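Local structure of NOL1/NOP2/sun family protein (Enterococcus faecium, 3M4X) at residues Q10-K15 and S186-F191; T331-D336 and N380-S385. The protein probably transfers a methyl group from S-adenosylmethionine to carbon 5 of a cytosine in 16S ribosomal RNA. All blocks are in the same frame, centred on the assembly; numbering follows the deposited sequence.

Contact 1: Q10-K15 and S186-F191; sequences QQFIKK and SGEGMF
The ring of Phe12, on helix 10-20, receives Phe191 over one face and Glu188 at its edge. The aromatic part is a T-shaped (edge-to-face) pair. Phe191 turns its edge toward the Phe12 face, with centroids 5.1 Å apart and planes tilted at 60°. One atom does the touching. Phe191 CE2 sits over the centre of the Phe12 ring and comes to 3.7 Å from Phe12 CE1. Phe12 CG is anti to the backbone N (chi1 174°), which sends the ring out from the helix to the 186-191 loop.

The second part is apolar contact with the stem of an acid. Glu188 CB and CG each lie 4.0 Å from Phe12 CE1. The carboxylate is a separate matter. It stands nearly square to the ring, at 82°, and its OE1 meets the ring edge near the plane, 3.8 Å from Phe12 CE1. Within the loop, Glu188 CA lies over one face of Phe191, displaced toward the rim.

No hydrogen bond joins the segments. The buried carboxylate is held from elsewhere: OE2 accepts from Trp201 NE1 and OE1 from Phe237 N. Lys15 NZ stays 5.3 Å from Glu188 OE2 and pairs with Glu240. Phe27, Phe28 and Leu31 of helix 24-33 also pack on Phe12.

The loop follows the Pro-Cys motif of the cytosine-5 RNA methyltransferases. Here helix 10-20 of the N-terminal domain meets a loop of the Rossmann-like methyltransferase domain. The chemistry implies a hydrophobic joint beside a carboxylate whose two oxygens are fixed by other groups.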
# COMPACT_ATOMS: atom_id res chain seq x y z
N GLN A 10 -27.33 -19.70 6.33
CA GLN A 10 -27.73 -20.60 7.41
C GLN A 10 -26.54 -21.36 7.99
O GLN A 10 -26.43 -21.51 9.20
CB GLN A 10 -28.81 -21.59 6.94
CG GLN A 10 -29.57 -21.14 5.70
CD GLN A 10 -28.71 -21.17 4.45
OE1 GLN A 10 -28.27 -22.24 4.02
NE2 GLN A 10 -28.47 -20.00 3.86
N GLN A 11 -25.66 -21.85 7.12
CA GLN A 11 -24.53 -22.65 7.57
C GLN A 11 -23.54 -21.84 8.41
O GLN A 11 -22.92 -22.37 9.34
CB GLN A 11 -23.81 -23.30 6.38
CG GLN A 11 -24.68 -24.25 5.59
CD GLN A 11 -25.41 -25.24 6.48
OE1 GLN A 11 -26.64 -25.30 6.46
NE2 GLN A 11 -24.66 -26.00 7.27
N PHE A 12 -23.42 -20.57 8.07
CA PHE A 12 -22.59 -19.60 8.78
C PHE A 12 -23.16 -19.32 10.16
O PHE A 12 -22.44 -19.32 11.16
CB PHE A 12 -22.53 -18.32 7.95
CG PHE A 12 -21.83 -17.18 8.63
CD1 PHE A 12 -20.44 -17.04 8.55
CD2 PHE A 12 -22.55 -16.23 9.33
CE1 PHE A 12 -19.80 -15.99 9.17
CE2 PHE A 12 -21.91 -15.17 9.96
CZ PHE A 12 -20.54 -15.05 9.88
N ILE A 13 -24.47 -19.07 10.21
CA ILE A 13 -25.20 -18.86 11.45
C ILE A 13 -25.03 -20.02 12.44
O ILE A 13 -24.77 -19.80 13.63
CB ILE A 13 -26.70 -18.58 11.16
CG1 ILE A 13 -26.84 -17.25 10.42
CG2 ILE A 13 -27.52 -18.57 12.43
CD1 ILE A 13 -28.26 -16.88 10.07
N LYS A 14 -25.16 -21.26 11.96
CA LYS A 14 -24.94 -22.43 12.82
C LYS A 14 -23.49 -22.51 13.30
O LYS A 14 -23.21 -22.74 14.48
CB LYS A 14 -25.31 -23.72 12.08
CG LYS A 14 -26.69 -23.75 11.42
CD LYS A 14 -27.05 -25.17 10.97
CE LYS A 14 -27.77 -25.19 9.61
NZ LYS A 14 -29.04 -24.40 9.56
N LYS A 15 -22.55 -22.33 12.37
CA LYS A 15 -21.13 -22.45 12.71
C LYS A 15 -20.81 -21.52 13.88
O LYS A 15 -20.25 -21.95 14.88
CB LYS A 15 -20.26 -22.12 11.49
CG LYS A 15 -18.75 -22.30 11.68
CD LYS A 15 -18.04 -22.26 10.34
CE LYS A 15 -16.55 -22.59 10.45
NZ LYS A 15 -15.81 -21.55 11.21
N SER A 186 -11.88 -16.37 3.23
CA SER A 186 -13.32 -16.58 2.98
C SER A 186 -14.16 -15.30 2.97
O SER A 186 -15.27 -15.29 2.42
CB SER A 186 -13.92 -17.65 3.92
OG SER A 186 -13.56 -17.43 5.27
N GLY A 187 -13.64 -14.24 3.57
CA GLY A 187 -14.26 -12.93 3.44
C GLY A 187 -15.51 -12.70 4.27
O GLY A 187 -16.44 -12.02 3.84
N GLU A 188 -15.54 -13.28 5.47
CA GLU A 188 -16.69 -13.10 6.35
C GLU A 188 -16.66 -11.73 6.99
O GLU A 188 -17.66 -11.27 7.53
CB GLU A 188 -16.72 -14.21 7.40
CG GLU A 188 -16.63 -15.59 6.80
CD GLU A 188 -16.30 -16.64 7.84
OE1 GLU A 188 -16.02 -16.26 8.99
OE2 GLU A 188 -16.33 -17.85 7.50
N GLY A 189 -15.50 -11.08 6.91
CA GLY A 189 -15.34 -9.72 7.39
C GLY A 189 -15.78 -8.73 6.33
O GLY A 189 -15.81 -7.52 6.58
N MSE A 190 -16.13 -9.24 5.15
CA MSE A 190 -16.60 -8.40 4.06
C MSE A 190 -18.12 -8.50 3.85
O MSE A 190 -18.67 -7.89 2.93
CB MSE A 190 -15.88 -8.76 2.75
CG MSE A 190 -14.38 -8.47 2.73
SE MSE A 190 -13.92 -6.57 3.01
CE MSE A 190 -13.33 -6.68 4.88
N PHE A 191 -18.80 -9.25 4.71
CA PHE A 191 -20.26 -9.43 4.60
C PHE A 191 -21.07 -8.11 4.59
O PHE A 191 -21.93 -7.91 3.73
CB PHE A 191 -20.78 -10.35 5.71
CG PHE A 191 -20.55 -11.81 5.45
CD1 PHE A 191 -19.83 -12.23 4.34
CD2 PHE A 191 -21.04 -12.76 6.33
CE1 PHE A 191 -19.62 -13.58 4.10
CE2 PHE A 191 -20.83 -14.11 6.10
CZ PHE A 191 -20.12 -14.52 4.98

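Contact 2: T331-D336 and N380-S385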
# COMPACT_ATOMS: atom_id res chain seq x y z
N THR A 331 20.94 15.52 -17.36
CA THR A 331 21.80 16.32 -16.52
C THR A 331 21.35 17.78 -16.58
O THR A 331 21.30 18.47 -15.57
CB THR A 331 23.29 16.15 -16.90
OG1 THR A 331 23.70 14.81 -16.57
CG2 THR A 331 24.17 17.14 -16.14
N GLU A 332 21.00 18.23 -17.78
CA GLU A 332 20.47 19.57 -17.95
C GLU A 332 19.29 19.72 -17.01
O GLU A 332 19.33 20.53 -16.08
CB GLU A 332 20.02 19.80 -19.40
CG GLU A 332 20.97 19.20 -20.42
CD GLU A 332 21.23 20.12 -21.60
OE1 GLU A 332 20.48 21.11 -21.76
OE2 GLU A 332 22.18 19.85 -22.37
N PHE A 333 18.24 18.93 -17.25
CA PHE A 333 17.02 19.03 -16.45
C PHE A 333 17.31 18.98 -14.96
O PHE A 333 16.83 19.81 -14.19
CB PHE A 333 15.99 17.95 -16.82
CG PHE A 333 14.81 17.92 -15.89
CD1 PHE A 333 13.73 18.77 -16.09
CD2 PHE A 333 14.81 17.10 -14.78
CE1 PHE A 333 12.67 18.78 -15.22
CE2 PHE A 333 13.74 17.10 -13.90
CZ PHE A 333 12.67 17.95 -14.12
N SER A 334 18.09 17.99 -14.55
CA SER A 334 18.29 17.77 -13.12
C SER A 334 19.05 18.93 -12.51
O SER A 334 19.02 19.14 -11.30
CB SER A 334 19.01 16.44 -12.86
OG SER A 334 20.29 16.43 -13.46
N ASN A 335 19.74 19.68 -13.36
CA ASN A 335 20.53 20.82 -12.91
C ASN A 335 19.66 22.04 -12.62
O ASN A 335 19.72 22.59 -11.52
CB ASN A 335 21.62 21.18 -13.94
CG ASN A 335 22.91 20.39 -13.74
OD1 ASN A 335 23.16 19.83 -12.67
ND2 ASN A 335 23.73 20.35 -14.78
N ASP A 336 18.87 22.48 -13.60
CA ASP A 336 18.04 23.66 -13.37
C ASP A 336 16.79 23.34 -12.55
O ASP A 336 16.11 24.24 -12.05
CB ASP A 336 17.71 24.42 -14.67
CG ASP A 336 16.87 23.61 -15.64
OD1 ASP A 336 15.86 23.00 -15.22
OD2 ASP A 336 17.20 23.62 -16.85
N ASN A 380 14.66 14.65 -29.13
CA ASN A 380 15.68 15.58 -28.65
C ASN A 380 15.37 16.23 -27.30
O ASN A 380 15.83 17.34 -27.03
CB ASN A 380 15.93 16.68 -29.70
CG ASN A 380 16.24 16.12 -31.07
OD1 ASN A 380 16.76 15.01 -31.21
ND2 ASN A 380 15.92 16.90 -32.11
N ARG A 381 14.61 15.53 -26.46
CA ARG A 381 14.15 16.14 -25.21
C ARG A 381 13.92 15.13 -24.09
O ARG A 381 13.63 13.95 -24.33
CB ARG A 381 12.86 16.91 -25.47
CG ARG A 381 11.73 16.00 -25.91
CD ARG A 381 10.47 16.74 -26.32
NE ARG A 381 9.48 15.79 -26.83
CZ ARG A 381 8.37 16.14 -27.47
NH1 ARG A 381 8.09 17.42 -27.68
NH2 ARG A 381 7.53 15.20 -27.90
N PHE A 382 14.05 15.61 -22.86
CA PHE A 382 13.63 14.86 -21.68
C PHE A 382 12.42 15.54 -21.03
O PHE A 382 12.41 16.75 -20.84
CB PHE A 382 14.77 14.76 -20.66
CG PHE A 382 14.34 14.19 -19.34
CD1 PHE A 382 14.32 12.82 -19.13
CD2 PHE A 382 13.94 15.02 -18.30
CE1 PHE A 382 13.92 12.29 -17.90
CE2 PHE A 382 13.55 14.51 -17.08
CZ PHE A 382 13.53 13.14 -16.88
N GLU A 383 11.41 14.74 -20.69
CA GLU A 383 10.22 15.27 -20.05
C GLU A 383 10.04 14.66 -18.66
O GLU A 383 9.97 13.45 -18.52
CB GLU A 383 9.00 15.02 -20.93
CG GLU A 383 9.10 15.69 -22.29
CD GLU A 383 7.79 15.66 -23.06
OE1 GLU A 383 6.90 14.84 -22.72
OE2 GLU A 383 7.65 16.45 -24.02
N PRO A 384 9.97 15.50 -17.63
CA PRO A 384 9.84 15.05 -16.25
C PRO A 384 8.48 14.38 -16.07
O PRO A 384 7.53 14.70 -16.80
CB PRO A 384 9.90 16.35 -15.44
CG PRO A 384 10.16 17.45 -16.43
CD PRO A 384 9.78 16.96 -17.76
N SER A 385 8.37 13.49 -15.09
CA SER A 385 7.15 12.70 -14.93
C SER A 385 6.23 13.19 -13.82
O SER A 385 6.63 13.93 -12.92
CB SER A 385 7.52 11.26 -14.62
OG SER A 385 8.14 11.22 -13.35
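Phe382 of strand 381-384 and Phe333 of helix 324-336 pack ring against ring, with Pro384 touching the far end of the Phe333 side chain. Phe382 leads with one side of its ring. Its CE2 lies above a face of Phe333, displaced toward the rim, and is 3.7 Å from Phe333 CD2. Phe382 CD2 reaches back to 3.9 Å from Phe333 CB. The planes meet at 51° with centroids 5.3 Å apart, an oblique pair. Pro384 lies against the CE1 and CZ end of Phe333, but the exact spacing is doubtful.

Torsions set up this meeting. In both phenylalanines the ring lies trans to the amide nitrogen (chi1 172° in Phe333, 171° in Phe382). This swings each ring off its backbone toward the facing segment, where the two meet. Phe382 and Pro384, two residues apart, share one side of the strand. Glu383 points away, and its OE2 lies 3.4 Å from Arg381 NE, a pairing of charges alone.

Further out, Trp330 and Phe377 each form an edge-to-face pair with Phe382. Phe337 meets Phe333, and Phe437 of strand 433-441 touches both Phe333 and Pro384. Just past the strand, Ser385 is the N-cap of helix 386-390, its OG bonded to Leu388 N.

Helix 324-336 thus lies against an outermost strand of the four-stranded antiparallel sheet in the first C-terminal domain. No hydrogen bond crosses between the segments. Cohesion here comes from buried aromatic and proline carbon, while the strand's charged pair stays on its other side.

Contacts 1 and 2 lie on opposite sides of the chain's centre, their centres about 27 Å and 29 Å from it. Those centres are 55 Å apart and the nearest atoms about 33 Å apart, so neither touches the other. Along the chain they come in series. Contact 1 joins two domains and involves the loop after strand 176-182, whose Gly189 is backbone-bonded to Cys235; this loop probably lies near the methyl-transfer site. Contact 2 is internal to the first C-terminal domain, beside the PUA-like domain, and is plain hydrophobic packing remote from that loop. Each centres on one helix phenylalanine set against a second phenylalanine ring, but only in contact 1 does a carboxylate meet the ring across the segments.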